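Local coordinates for IPT/TIG domain-containing protein BACOVA_02650 (Bacteroides ovatus, PDB 5E7G), which binds xyloglucan at the cell surface and probably captures the polysaccharide before its transport into the periplasm for degradation, at residues P4-I9 against G90-N95. Numbering follows the deposited sequence.
Sequences PVIHYI and GVAAYN
P4, I6 and I9 meet A92 and Y94 where edge strands from the two sheets of an immunoglobulin-like IPT/TIG beta-sandwich face each other. The strand axes run nearly parallel, 22° apart and 6.2 Å at closest approach, and no hydrogen bond joins the segments. V5, H7 and Y8 pair instead with strand 29-35, A92 and Y94 with strand 82-86; van der Waals contacts, chiefly of apolar side chains, join the two at one margin of the sandwich. At the P4 end, the proline ring lies against the G90 backbone, CD 3.5 Å from G90 CA, while A92 CB lies over the face of the P4-V5 peptide, 3.6 Å from P4 O. Farther along, Y94 makes the largest contribution. With its CG anti to the backbone N (chi1 -175°), its ring reaches the other strand, and I6 and I9 both come at it obliquely from the same side: I9 CD1 sits 3.5 Å from Y94 CD2, whereas I6 CG2 is nearest Y94 CB, at 3.5 Å. A classic beta bulge, H7 and Y8 both facing V33, places I9 on the same inward side as I6. The phenol end of Y94 passes beneath this bulge, where CE1 approaches H7 O at 3.8 Å and OH lies 3.8 Å from Y8 CA.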
ATOM      1  N   PRO A   4      -4.649   8.035 -63.920  1.00 72.66           N
ATOM      2  CA  PRO A   4      -5.106   8.742 -62.718  1.00 66.23           C
ATOM      3  C   PRO A   4      -3.935   9.183 -61.847  1.00 59.44           C
ATOM      4  O   PRO A   4      -2.881   8.550 -61.866  1.00 65.28           O
ATOM      5  CB  PRO A   4      -5.973   7.700 -62.003  1.00 57.63           C
ATOM      6  CG  PRO A   4      -5.461   6.397 -62.470  1.00 57.39           C
ATOM      7  CD  PRO A   4      -5.014   6.608 -63.885  1.00 65.22           C
ATOM      8  N   VAL A   5      -4.126  10.265 -61.101  1.00 56.17           N
ATOM      9  CA  VAL A   5      -3.059  10.847 -60.299  1.00 56.16           C
ATOM     10  C   VAL A   5      -3.634  11.390 -58.998  1.00 62.39           C
ATOM     11  O   VAL A   5      -4.801  11.777 -58.949  1.00 63.81           O
ATOM     12  CB  VAL A   5      -2.336  11.977 -61.071  1.00 65.33           C
ATOM     13  CG1 VAL A   5      -1.339  12.723 -60.182  1.00 59.49           C
ATOM     14  CG2 VAL A   5      -1.629  11.408 -62.296  1.00 61.75           C
ATOM     15  N   ILE A   6      -2.814  11.397 -57.951  1.00 61.23           N
ATOM     16  CA  ILE A   6      -3.183  11.983 -56.664  1.00 67.75           C
ATOM     17  C   ILE A   6      -2.140  13.023 -56.286  1.00 68.98           C
ATOM     18  O   ILE A   6      -0.956  12.707 -56.191  1.00 59.57           O
ATOM     19  CB  ILE A   6      -3.285  10.919 -55.542  1.00 62.21           C
ATOM     20  CG1 ILE A   6      -4.395   9.913 -55.859  1.00 46.68           C
ATOM     21  CG2 ILE A   6      -3.546  11.579 -54.181  1.00 58.05           C
ATOM     22  CD1 ILE A   6      -4.373   8.702 -54.977  1.00 47.84           C
ATOM     23  N   HIS A   7      -2.588  14.255 -56.065  1.00 67.57           N
ATOM     24  CA  HIS A   7      -1.683  15.361 -55.769  1.00 65.41           C
ATOM     25  C   HIS A   7      -1.499  15.554 -54.265  1.00 63.25           C
ATOM     26  O   HIS A   7      -0.398  15.844 -53.800  1.00 68.05           O
ATOM     27  CB  HIS A   7      -2.196  16.653 -56.419  1.00 73.14           C
ATOM     28  CG  HIS A   7      -2.008  16.695 -57.906  1.00 75.20           C
ATOM     29  ND1 HIS A   7      -3.033  16.978 -58.783  1.00 72.09           N
ATOM     30  CD2 HIS A   7      -0.909  16.484 -58.670  1.00 75.22           C
ATOM     31  CE1 HIS A   7      -2.575  16.939 -60.022  1.00 65.85           C
ATOM     32  NE2 HIS A   7      -1.289  16.642 -59.980  1.00 73.35           N
ATOM     33  N   TYR A   8      -2.575  15.386 -53.503  1.00 67.53           N
ATOM     34  CA  TYR A   8      -2.516  15.563 -52.054  1.00 69.76           C
ATOM     35  C   TYR A   8      -3.818  15.095 -51.400  1.00 73.73           C
ATOM     36  O   TYR A   8      -4.773  14.728 -52.091  1.00 66.20           O
ATOM     37  CB  TYR A   8      -2.245  17.036 -51.698  1.00 74.49           C
ATOM     38  CG  TYR A   8      -3.408  17.976 -51.964  1.00 66.36           C
ATOM     39  CD1 TYR A   8      -4.311  18.292 -50.958  1.00 74.00           C
ATOM     40  CD2 TYR A   8      -3.597  18.552 -53.218  1.00 70.59           C
ATOM     41  CE1 TYR A   8      -5.376  19.153 -51.188  1.00 75.06           C
ATOM     42  CE2 TYR A   8      -4.661  19.416 -53.461  1.00 66.16           C
ATOM     43  CZ  TYR A   8      -5.546  19.712 -52.441  1.00 75.02           C
ATOM     44  OH  TYR A   8      -6.608  20.566 -52.662  1.00 82.32           O
ATOM     45  N   ILE A   9      -3.851  15.118 -50.070  1.00 69.49           N
ATOM     46  CA  ILE A   9      -5.041  14.731 -49.321  1.00 66.69           C
ATOM     47  C   ILE A   9      -5.368  15.756 -48.239  1.00 68.60           C
ATOM     48  O   ILE A   9      -4.513  16.108 -47.428  1.00 79.61           O
ATOM     49  CB  ILE A   9      -4.864  13.339 -48.685  1.00 67.67           C
ATOM     50  CG1 ILE A   9      -4.752  12.281 -49.787  1.00 67.26           C
ATOM     51  CG2 ILE A   9      -6.040  13.007 -47.761  1.00 70.65           C
ATOM     52  CD1 ILE A   9      -4.398  10.907 -49.292  1.00 66.49           C
ATOM     53  N   GLY A  90      -6.628   2.834 -65.102  1.00 72.61           N
ATOM     54  CA  GLY A  90      -5.383   3.149 -64.420  1.00 71.64           C
ATOM     55  C   GLY A  90      -5.358   2.826 -62.933  1.00 66.07           C
ATOM     56  O   GLY A  90      -6.348   2.373 -62.357  1.00 58.46           O
ATOM     57  N   VAL A  91      -4.202   3.057 -62.316  1.00 65.07           N
ATOM     58  CA  VAL A  91      -4.035   2.888 -60.878  1.00 54.60           C
ATOM     59  C   VAL A  91      -3.167   4.008 -60.333  1.00 54.89           C
ATOM     60  O   VAL A  91      -2.186   4.400 -60.962  1.00 61.54           O
ATOM     61  CB  VAL A  91      -3.388   1.543 -60.520  1.00 55.44           C
ATOM     62  CG1 VAL A  91      -3.336   1.374 -59.011  1.00 55.40           C
ATOM     63  CG2 VAL A  91      -4.151   0.393 -61.157  1.00 58.96           C
ATOM     64  N   ALA A  92      -3.530   4.512 -59.160  1.00 52.58           N
ATOM     65  CA  ALA A  92      -2.799   5.598 -58.521  1.00 55.11           C
ATOM     66  C   ALA A  92      -2.657   5.323 -57.028  1.00 54.08           C
ATOM     67  O   ALA A  92      -3.536   4.716 -56.418  1.00 50.68           O
ATOM     68  CB  ALA A  92      -3.507   6.925 -58.755  1.00 58.33           C
ATOM     69  N   ALA A  93      -1.548   5.771 -56.447  1.00 49.68           N
ATOM     70  CA  ALA A  93      -1.271   5.548 -55.032  1.00 49.47           C
ATOM     71  C   ALA A  93      -0.617   6.767 -54.409  1.00 48.08           C
ATOM     72  O   ALA A  93       0.174   7.452 -55.051  1.00 60.94           O
ATOM     73  CB  ALA A  93      -0.379   4.330 -54.847  1.00 49.60           C
ATOM     74  N   TYR A  94      -0.943   7.018 -53.148  1.00 45.60           N
ATOM     75  CA  TYR A  94      -0.391   8.152 -52.423  1.00 48.50           C
ATOM     76  C   TYR A  94      -0.185   7.756 -50.965  1.00 52.27           C
ATOM     77  O   TYR A  94      -1.077   7.181 -50.342  1.00 44.19           O
ATOM     78  CB  TYR A  94      -1.329   9.355 -52.545  1.00 55.18           C
ATOM     79  CG  TYR A  94      -0.805  10.636 -51.938  1.00 62.23           C
ATOM     80  CD1 TYR A  94       0.111  11.427 -52.618  1.00 63.26           C
ATOM     81  CD2 TYR A  94      -1.246  11.066 -50.695  1.00 69.67           C
ATOM     82  CE1 TYR A  94       0.582  12.605 -52.070  1.00 64.73           C
ATOM     83  CE2 TYR A  94      -0.781  12.245 -50.139  1.00 69.49           C
ATOM     84  CZ  TYR A  94       0.130  13.009 -50.829  1.00 67.47           C
ATOM     85  OH  TYR A  94       0.590  14.180 -50.271  1.00 79.29           O
ATOM     86  N   ASN A  95       0.994   8.042 -50.426  1.00 53.39           N
ATOM     87  CA  ASN A  95       1.302   7.642 -49.056  1.00 51.10           C
ATOM     88  C   ASN A  95       0.568   8.481 -48.033  1.00 53.22           C
ATOM     89  O   ASN A  95       0.486   9.701 -48.155  1.00 66.33           O
ATOM     90  CB  ASN A  95       2.801   7.721 -48.798  1.00 52.01           C
ATOM     91  CG  ASN A  95       3.575   6.687 -49.580  1.00 49.79           C
ATOM     92  OD1 ASN A  95       2.993   5.775 -50.168  1.00 53.38           O
ATOM     93  ND2 ASN A  95       4.892   6.817 -49.588  1.00 63.96           N
TER